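Local coordinates for DNA alpha-glucosyltransferase (Enterobacteria phage T4, PDB 1XV5), which is a phage-encoded glycosyltransferase with the two-domain GT-B fold, here holding uridine-5'-diphosphate between its two domains, at residues R304-A315 / Y379-D387. Residues are numbered along the deposited sequence; the frame is centred on the assembly and turned at random.
Sequences RSLEYTHLELGA and YEFLYQHQD. With UDP (uridine-5'-diphosphate), chain C.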
ATOM      1  N   ARG A 304      12.454   4.541  -0.955  1.00 14.88           N
ATOM      2  CA  ARG A 304      11.736   5.797  -0.698  1.00 14.13           C
ATOM      3  C   ARG A 304      10.253   5.558  -0.425  1.00 12.72           C
ATOM      4  O   ARG A 304       9.546   6.458   0.001  1.00 14.32           O
ATOM      5  CB  ARG A 304      11.810   6.747  -1.907  1.00 13.62           C
ATOM      6  CG  ARG A 304      13.184   7.304  -2.255  1.00 13.49           C
ATOM      7  CD  ARG A 304      13.072   8.241  -3.466  1.00 13.44           C
ATOM      8  NE  ARG A 304      12.567   7.543  -4.648  1.00 14.96           N
ATOM      9  CZ  ARG A 304      12.079   8.146  -5.730  1.00 16.88           C
ATOM     10  NH1 ARG A 304      11.639   7.424  -6.755  1.00 13.42           N
ATOM     11  NH2 ARG A 304      12.021   9.470  -5.788  1.00 16.29           N
ATOM     12  N   SER A 305       9.781   4.341  -0.663  1.00 12.22           N
ATOM     13  CA  SER A 305       8.362   4.059  -0.508  1.00 12.41           C
ATOM     14  C   SER A 305       7.754   3.811   0.867  1.00 13.31           C
ATOM     15  O   SER A 305       8.096   2.839   1.544  1.00 12.20           O
ATOM     16  CB  SER A 305       7.977   2.875  -1.402  1.00 13.48           C
ATOM     17  OG  SER A 305       8.346   3.102  -2.748  1.00 13.19           O
ATOM     18  N   LEU A 306       6.857   4.704   1.276  1.00 12.33           N
ATOM     19  CA  LEU A 306       6.108   4.492   2.505  1.00 13.16           C
ATOM     20  C   LEU A 306       4.908   3.770   1.905  1.00 12.91           C
ATOM     21  O   LEU A 306       4.763   3.725   0.676  1.00 12.85           O
ATOM     22  CB  LEU A 306       5.651   5.806   3.147  1.00 12.72           C
ATOM     23  CG  LEU A 306       6.645   6.478   4.095  1.00 11.77           C
ATOM     24  CD1 LEU A 306       6.076   7.815   4.554  1.00 12.48           C
ATOM     25  CD2 LEU A 306       6.920   5.562   5.295  1.00 10.50           C
ATOM     26  N   GLU A 307       4.065   3.195   2.747  1.00 13.47           N
ATOM     27  CA  GLU A 307       2.884   2.487   2.269  1.00 12.23           C
ATOM     28  C   GLU A 307       1.665   3.386   2.388  1.00 12.30           C
ATOM     29  O   GLU A 307       1.715   4.430   3.041  1.00 12.07           O
ATOM     30  CB  GLU A 307       2.682   1.215   3.087  1.00 13.67           C
ATOM     31  CG  GLU A 307       3.836   0.251   2.952  1.00 12.68           C
ATOM     32  CD  GLU A 307       3.665  -0.982   3.804  1.00 15.27           C
ATOM     33  OE1 GLU A 307       3.968  -0.923   5.015  1.00 14.38           O
ATOM     34  OE2 GLU A 307       3.211  -2.004   3.256  1.00 15.30           O
ATOM     35  N   TYR A 308       0.569   2.992   1.752  1.00 12.24           N
ATOM     36  CA  TYR A 308      -0.634   3.805   1.820  1.00 12.34           C
ATOM     37  C   TYR A 308      -1.135   4.015   3.239  1.00 12.22           C
ATOM     38  O   TYR A 308      -1.562   5.113   3.581  1.00 11.84           O
ATOM     39  CB  TYR A 308      -1.730   3.214   0.933  1.00 12.05           C
ATOM     40  CG  TYR A 308      -1.493   3.544  -0.520  1.00 12.71           C
ATOM     41  CD1 TYR A 308      -1.148   2.556  -1.439  1.00 11.96           C
ATOM     42  CD2 TYR A 308      -1.538   4.869  -0.962  1.00 12.06           C
ATOM     43  CE1 TYR A 308      -0.845   2.883  -2.765  1.00 11.88           C
ATOM     44  CE2 TYR A 308      -1.235   5.202  -2.277  1.00 11.52           C
ATOM     45  CZ  TYR A 308      -0.889   4.210  -3.170  1.00 12.63           C
ATOM     46  OH  TYR A 308      -0.567   4.555  -4.465  1.00 15.07           O
ATOM     47  N   THR A 309      -1.080   2.982   4.076  1.00 13.47           N
ATOM     48  CA  THR A 309      -1.537   3.159   5.447  1.00 12.90           C
ATOM     49  C   THR A 309      -0.676   4.196   6.168  1.00 12.12           C
ATOM     50  O   THR A 309      -1.159   4.875   7.068  1.00 13.63           O
ATOM     51  CB  THR A 309      -1.548   1.832   6.241  1.00 12.90           C
ATOM     52  OG1 THR A 309      -0.311   1.139   6.053  1.00 13.48           O
ATOM     53  CG2 THR A 309      -2.708   0.949   5.774  1.00 13.46           C
ATOM     54  N   HIS A 310       0.594   4.317   5.782  1.00 12.48           N
ATOM     55  CA  HIS A 310       1.472   5.327   6.387  1.00 13.03           C
ATOM     56  C   HIS A 310       0.908   6.705   6.032  1.00 11.72           C
ATOM     57  O   HIS A 310       0.674   7.555   6.892  1.00 11.08           O
ATOM     58  CB  HIS A 310       2.888   5.271   5.797  1.00 12.25           C
ATOM     59  CG  HIS A 310       3.754   4.181   6.345  1.00 12.82           C
ATOM     60  ND1 HIS A 310       4.364   3.248   5.535  1.00 10.82           N
ATOM     61  CD2 HIS A 310       4.191   3.933   7.603  1.00 11.61           C
ATOM     62  CE1 HIS A 310       5.147   2.477   6.269  1.00 13.13           C
ATOM     63  NE2 HIS A 310       5.060   2.872   7.527  1.00 11.83           N
ATOM     64  N   LEU A 311       0.711   6.914   4.737  1.00 11.14           N
ATOM     65  CA  LEU A 311       0.215   8.189   4.235  1.00 11.13           C
ATOM     66  C   LEU A 311      -1.159   8.560   4.763  1.00 10.92           C
ATOM     67  O   LEU A 311      -1.431   9.726   5.046  1.00 10.26           O
ATOM     68  CB  LEU A 311       0.197   8.166   2.704  1.00 11.18           C
ATOM     69  CG  LEU A 311       1.505   7.753   2.019  1.00 11.10           C
ATOM     70  CD1 LEU A 311       1.348   7.917   0.513  1.00 10.26           C
ATOM     71  CD2 LEU A 311       2.678   8.606   2.532  1.00  9.97           C
ATOM     72  N   GLU A 312      -2.027   7.568   4.903  1.00 10.68           N
ATOM     73  CA  GLU A 312      -3.371   7.815   5.388  1.00 11.20           C
ATOM     74  C   GLU A 312      -3.380   8.372   6.811  1.00 11.60           C
ATOM     75  O   GLU A 312      -4.210   9.211   7.141  1.00 10.33           O
ATOM     76  CB  GLU A 312      -4.194   6.526   5.275  1.00 12.01           C
ATOM     77  CG  GLU A 312      -4.536   6.207   3.817  1.00 12.65           C
ATOM     78  CD  GLU A 312      -5.023   4.787   3.581  1.00 15.78           C
ATOM     79  OE1 GLU A 312      -5.605   4.552   2.500  1.00 16.23           O
ATOM     80  OE2 GLU A 312      -4.818   3.908   4.447  1.00 13.39           O
ATOM     81  N   LEU A 313      -2.450   7.930   7.650  1.00 12.92           N
ATOM     82  CA  LEU A 313      -2.408   8.440   9.021  1.00 14.11           C
ATOM     83  C   LEU A 313      -2.127   9.940   9.053  1.00 14.29           C
ATOM     84  O   LEU A 313      -2.823  10.705   9.725  1.00 15.36           O
ATOM     85  CB  LEU A 313      -1.345   7.702   9.844  1.00 14.75           C
ATOM     86  CG  LEU A 313      -1.560   6.194   9.992  1.00 15.64           C
ATOM     87  CD1 LEU A 313      -0.616   5.649  11.056  1.00 16.47           C
ATOM     88  CD2 LEU A 313      -3.010   5.914  10.379  1.00 17.16           C
ATOM     89  N   GLY A 314      -1.104  10.365   8.323  1.00 15.45           N
ATOM     90  CA  GLY A 314      -0.778  11.777   8.310  1.00 15.19           C
ATOM     91  C   GLY A 314      -1.825  12.610   7.597  1.00 15.67           C
ATOM     92  O   GLY A 314      -2.143  13.722   8.012  1.00 15.75           O
ATOM     93  N   ALA A 315      -2.382  12.059   6.528  1.00 14.06           N
ATOM     94  CA  ALA A 315      -3.374  12.778   5.744  1.00 14.15           C
ATOM     95  C   ALA A 315      -4.701  13.057   6.443  1.00 13.15           C
ATOM     96  O   ALA A 315      -5.304  14.102   6.209  1.00 12.55           O
ATOM     97  CB  ALA A 315      -3.623  12.040   4.431  1.00 13.69           C
ATOM     98  N   TYR A 379       1.691  16.035   8.506  1.00 12.51           N
ATOM     99  CA  TYR A 379       0.951  16.184   7.263  1.00 13.60           C
ATOM    100  C   TYR A 379       1.825  16.800   6.178  1.00 13.95           C
ATOM    101  O   TYR A 379       1.890  16.286   5.062  1.00 13.92           O
ATOM    102  CB  TYR A 379      -0.293  17.049   7.479  1.00 13.36           C
ATOM    103  CG  TYR A 379      -0.958  17.475   6.185  1.00 16.46           C
ATOM    104  CD1 TYR A 379      -0.689  18.720   5.618  1.00 18.56           C
ATOM    105  CD2 TYR A 379      -1.822  16.614   5.503  1.00 17.61           C
ATOM    106  CE1 TYR A 379      -1.262  19.100   4.405  1.00 20.67           C
ATOM    107  CE2 TYR A 379      -2.399  16.983   4.289  1.00 19.52           C
ATOM    108  CZ  TYR A 379      -2.116  18.226   3.747  1.00 21.49           C
ATOM    109  OH  TYR A 379      -2.677  18.598   2.545  1.00 26.20           O
ATOM    110  N   GLU A 380       2.500  17.900   6.499  1.00 12.94           N
ATOM    111  CA  GLU A 380       3.352  18.565   5.516  1.00 14.27           C
ATOM    112  C   GLU A 380       4.521  17.686   5.082  1.00 13.50           C
ATOM    113  O   GLU A 380       4.872  17.643   3.906  1.00 13.35           O
ATOM    114  CB  GLU A 380       3.890  19.887   6.073  1.00 17.12           C
ATOM    115  CG  GLU A 380       4.805  20.629   5.099  1.00 20.71           C
ATOM    116  CD  GLU A 380       4.095  21.045   3.821  1.00 23.78           C
ATOM    117  OE1 GLU A 380       4.787  21.387   2.837  1.00 26.58           O
ATOM    118  OE2 GLU A 380       2.845  21.042   3.796  1.00 25.34           O
ATOM    119  N   PHE A 381       5.122  16.982   6.034  1.00 13.89           N
ATOM    120  CA  PHE A 381       6.254  16.116   5.724  1.00 13.24           C
ATOM    121  C   PHE A 381       5.862  14.995   4.765  1.00 13.50           C
ATOM    122  O   PHE A 381       6.545  14.742   3.773  1.00 12.61           O
ATOM    123  CB  PHE A 381       6.809  15.497   7.008  1.00 14.07           C
ATOM    124  CG  PHE A 381       8.018  14.628   6.790  1.00 15.20           C
ATOM    125  CD1 PHE A 381       9.252  15.193   6.487  1.00 14.40           C
ATOM    126  CD2 PHE A 381       7.924  13.244   6.898  1.00 14.77           C
ATOM    127  CE1 PHE A 381      10.378  14.395   6.296  1.00 14.80           C
ATOM    128  CE2 PHE A 381       9.040  12.435   6.710  1.00 16.18           C
ATOM    129  CZ  PHE A 381      10.275  13.011   6.408  1.00 15.91           C
ATOM    130  N   LEU A 382       4.764  14.316   5.076  1.00 13.38           N
ATOM    131  CA  LEU A 382       4.302  13.217   4.243  1.00 13.24           C
ATOM    132  C   LEU A 382       3.838  13.723   2.881  1.00 12.25           C
ATOM    133  O   LEU A 382       4.007  13.043   1.873  1.00 12.39           O
ATOM    134  CB  LEU A 382       3.190  12.456   4.968  1.00 14.36           C
ATOM    135  CG  LEU A 382       3.689  11.773   6.252  1.00 13.96           C
ATOM    136  CD1 LEU A 382       2.521  11.129   6.984  1.00 16.75           C
ATOM    137  CD2 LEU A 382       4.751  10.728   5.910  1.00 13.58           C
ATOM    138  N   TYR A 383       3.261  14.919   2.856  1.00 12.56           N
ATOM    139  CA  TYR A 383       2.819  15.523   1.600  1.00 13.41           C
ATOM    140  C   TYR A 383       4.048  15.731   0.706  1.00 14.39           C
ATOM    141  O   TYR A 383       4.068  15.336  -0.465  1.00 13.34           O
ATOM    142  CB  TYR A 383       2.153  16.870   1.887  1.00 13.95           C
ATOM    143  CG  TYR A 383       2.004  17.753   0.672  1.00 14.97           C
ATOM    144  CD1 TYR A 383       1.067  17.460  -0.319  1.00 16.90           C
ATOM    145  CD2 TYR A 383       2.817  18.872   0.502  1.00 18.45           C
ATOM    146  CE1 TYR A 383       0.945  18.262  -1.453  1.00 20.22           C
ATOM    147  CE2 TYR A 383       2.705  19.680  -0.630  1.00 20.20           C
ATOM    148  CZ  TYR A 383       1.766  19.368  -1.600  1.00 22.63           C
ATOM    149  OH  TYR A 383       1.640  20.171  -2.712  1.00 23.70           O
ATOM    150  N   GLN A 384       5.080  16.353   1.271  1.00 13.19           N
ATOM    151  CA  GLN A 384       6.312  16.608   0.536  1.00 13.67           C
ATOM    152  C   GLN A 384       6.971  15.307   0.091  1.00 13.76           C
ATOM    153  O   GLN A 384       7.561  15.230  -0.983  1.00 13.70           O
ATOM    154  CB  GLN A 384       7.296  17.397   1.409  1.00 14.13           C
ATOM    155  CG  GLN A 384       6.896  18.847   1.632  1.00 18.58           C
ATOM    156  CD  GLN A 384       7.027  19.682   0.370  1.00 23.56           C
ATOM    157  OE1 GLN A 384       6.421  20.748   0.248  1.00 28.87           O
ATOM    158  NE2 GLN A 384       7.830  19.205  -0.572  1.00 25.72           N
ATOM    159  N   HIS A 385       6.856  14.276   0.917  1.00 12.99           N
ATOM    160  CA  HIS A 385       7.485  13.010   0.588  1.00 10.73           C
ATOM    161  C   HIS A 385       6.800  12.151  -0.458  1.00 13.16           C
ATOM    162  O   HIS A 385       7.472  11.587  -1.321  1.00 12.86           O
ATOM    163  CB  HIS A 385       7.669  12.161   1.846  1.00 12.10           C
ATOM    164  CG  HIS A 385       8.424  10.890   1.600  1.00 11.90           C
ATOM    165  ND1 HIS A 385       7.843   9.644   1.698  1.00 15.47           N
ATOM    166  CD2 HIS A 385       9.701  10.680   1.208  1.00  8.48           C
ATOM    167  CE1 HIS A 385       8.732   8.720   1.376  1.00 10.02           C
ATOM    168  NE2 HIS A 385       9.868   9.323   1.075  1.00 14.75           N
ATOM    169  N   GLN A 386       5.474  12.062  -0.411  1.00 12.49           N
ATOM    170  CA  GLN A 386       4.800  11.156  -1.335  1.00 13.12           C
ATOM    171  C   GLN A 386       3.453  11.567  -1.932  1.00 13.55           C
ATOM    172  O   GLN A 386       2.663  10.702  -2.316  1.00 14.61           O
ATOM    173  CB  GLN A 386       4.667   9.795  -0.624  1.00 12.94           C
ATOM    174  CG  GLN A 386       4.760   8.571  -1.519  1.00 13.20           C
ATOM    175  CD  GLN A 386       5.149   7.322  -0.741  1.00 12.87           C
ATOM    176  OE1 GLN A 386       6.201   7.286  -0.094  1.00 12.06           O
ATOM    177  NE2 GLN A 386       4.305   6.293  -0.801  1.00 11.78           N
ATOM    178  N   ASP A 387       3.175  12.866  -2.030  1.00 12.80           N
ATOM    179  CA  ASP A 387       1.903  13.281  -2.624  1.00 13.12           C
ATOM    180  C   ASP A 387       1.926  12.977  -4.125  1.00 12.36           C
ATOM    181  O   ASP A 387       2.976  13.046  -4.762  1.00 12.79           O
ATOM    182  CB  ASP A 387       1.659  14.778  -2.436  1.00 13.69           C
ATOM    183  CG  ASP A 387       0.270  15.202  -2.898  1.00 16.22           C
ATOM    184  OD1 ASP A 387      -0.714  14.911  -2.183  1.00 14.96           O
ATOM    185  OD2 ASP A 387       0.156  15.814  -3.984  1.00 16.64           O
TER
HETATM  186  N1  UDP C1402      -7.231  -1.115   3.096  1.00 14.65           N
HETATM  187  C2  UDP C1402      -8.606  -1.001   3.148  1.00 15.39           C
HETATM  188  N3  UDP C1402      -9.239  -1.982   3.869  1.00 15.20           N
HETATM  189  C4  UDP C1402      -8.644  -3.037   4.535  1.00 15.59           C
HETATM  190  C5  UDP C1402      -7.217  -3.076   4.441  1.00 15.10           C
HETATM  191  C6  UDP C1402      -6.575  -2.137   3.739  1.00 15.14           C
HETATM  192  O2  UDP C1402      -9.215  -0.094   2.605  1.00 17.04           O
HETATM  193  O4  UDP C1402      -9.348  -3.843   5.144  1.00 15.42           O
HETATM  194  C1' UDP C1402      -6.497  -0.109   2.320  1.00 15.00           C
HETATM  195  C2' UDP C1402      -5.481   0.699   3.120  1.00 14.74           C
HETATM  196  O2' UDP C1402      -6.108   1.742   3.835  1.00 16.48           O
HETATM  197  C3' UDP C1402      -4.570   1.170   1.994  1.00 15.37           C
HETATM  198  C4' UDP C1402      -4.485  -0.081   1.122  1.00 15.24           C
HETATM  199  O4' UDP C1402      -5.739  -0.783   1.339  1.00 15.06           O
HETATM  200  O3' UDP C1402      -5.213   2.223   1.275  1.00 14.08           O
HETATM  201  C5' UDP C1402      -3.329  -1.008   1.441  1.00 11.90           C
HETATM  202  O5' UDP C1402      -2.128  -0.489   0.883  1.00 14.32           O
HETATM  203  PA  UDP C1402      -0.748  -0.451   1.683  1.00 13.76           P
HETATM  204  O1A UDP C1402       0.229   0.155   0.755  1.00 13.92           O
HETATM  205  O2A UDP C1402      -0.980   0.183   3.009  1.00 15.24           O
HETATM  206  O3A UDP C1402      -0.357  -2.015   1.963  1.00 14.14           O
HETATM  207  PB  UDP C1402      -0.618  -3.380   1.095  1.00 15.09           P
HETATM  208  O1B UDP C1402       0.564  -4.253   1.309  1.00 14.27           O
HETATM  209  O2B UDP C1402      -1.964  -3.888   1.442  1.00 17.29           O
HETATM  210  O3B UDP C1402      -0.624  -2.895  -0.417  1.00 16.48           O
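The side-chain amide of Gln386 pairs with both backbone polar atoms of Leu306. Leu306 N donates to Gln386 OE1 at 3.0 Å, nearly straight at 171° and in the carbonyl plane on a lone pair. In return Gln386 NE2 donates to Leu306 O, also at 3.0 Å. This second bond lies in the plane of the Gln386 amide but comes to Leu306 O from well above the Leu306 carbonyl plane, not on a lone pair. NE2 also bonds to Pro177 O, which would use both of its hydrogens.

One residue further on, Glu307 takes the N-cap position of helix 308-316. Its backbone N donates to His310 ND1 at 2.8 Å, in the plane of the imidazole. Leu306 CD2 lies over the centre of a face of that ring. The first turn gives two backbone N-H groups to the alpha phosphate of uridine-5'-diphosphate: Tyr308 N bonds to O1A and Thr309 N to O2A. Glu312 accepts from both ribose hydroxyls.

Leu306, from the chain leading into helix 308-316, and Leu311, from that helix, pack against helix 368-386. Leu306 CD1 sits tight against Leu382 CD2 at 3.5 Å, the side chains crossing at about a right angle. It also lies 3.8 Å from His385 ND1, which is buried without a polar partner in the model. Leu382 CD1 rests on Gly314 CA at 3.6 Å. Gly314, having no side chain, lets the helices come close, its CA 4.8 Å from Tyr379 CA. Leu311 CD1 touches Gln386 NE2. Tyr379, its CG anti to the backbone N (chi1 168°), turns a ring edge to Gly314 O.

The helix segments cross at 139° between their directions, their axes 8.8 Å apart at closest. The two-way pairing fixes how the Gln386 amide is turned and holds Leu306, directly before Glu307 and the phosphate-binding turn. It may thereby help to position that turn.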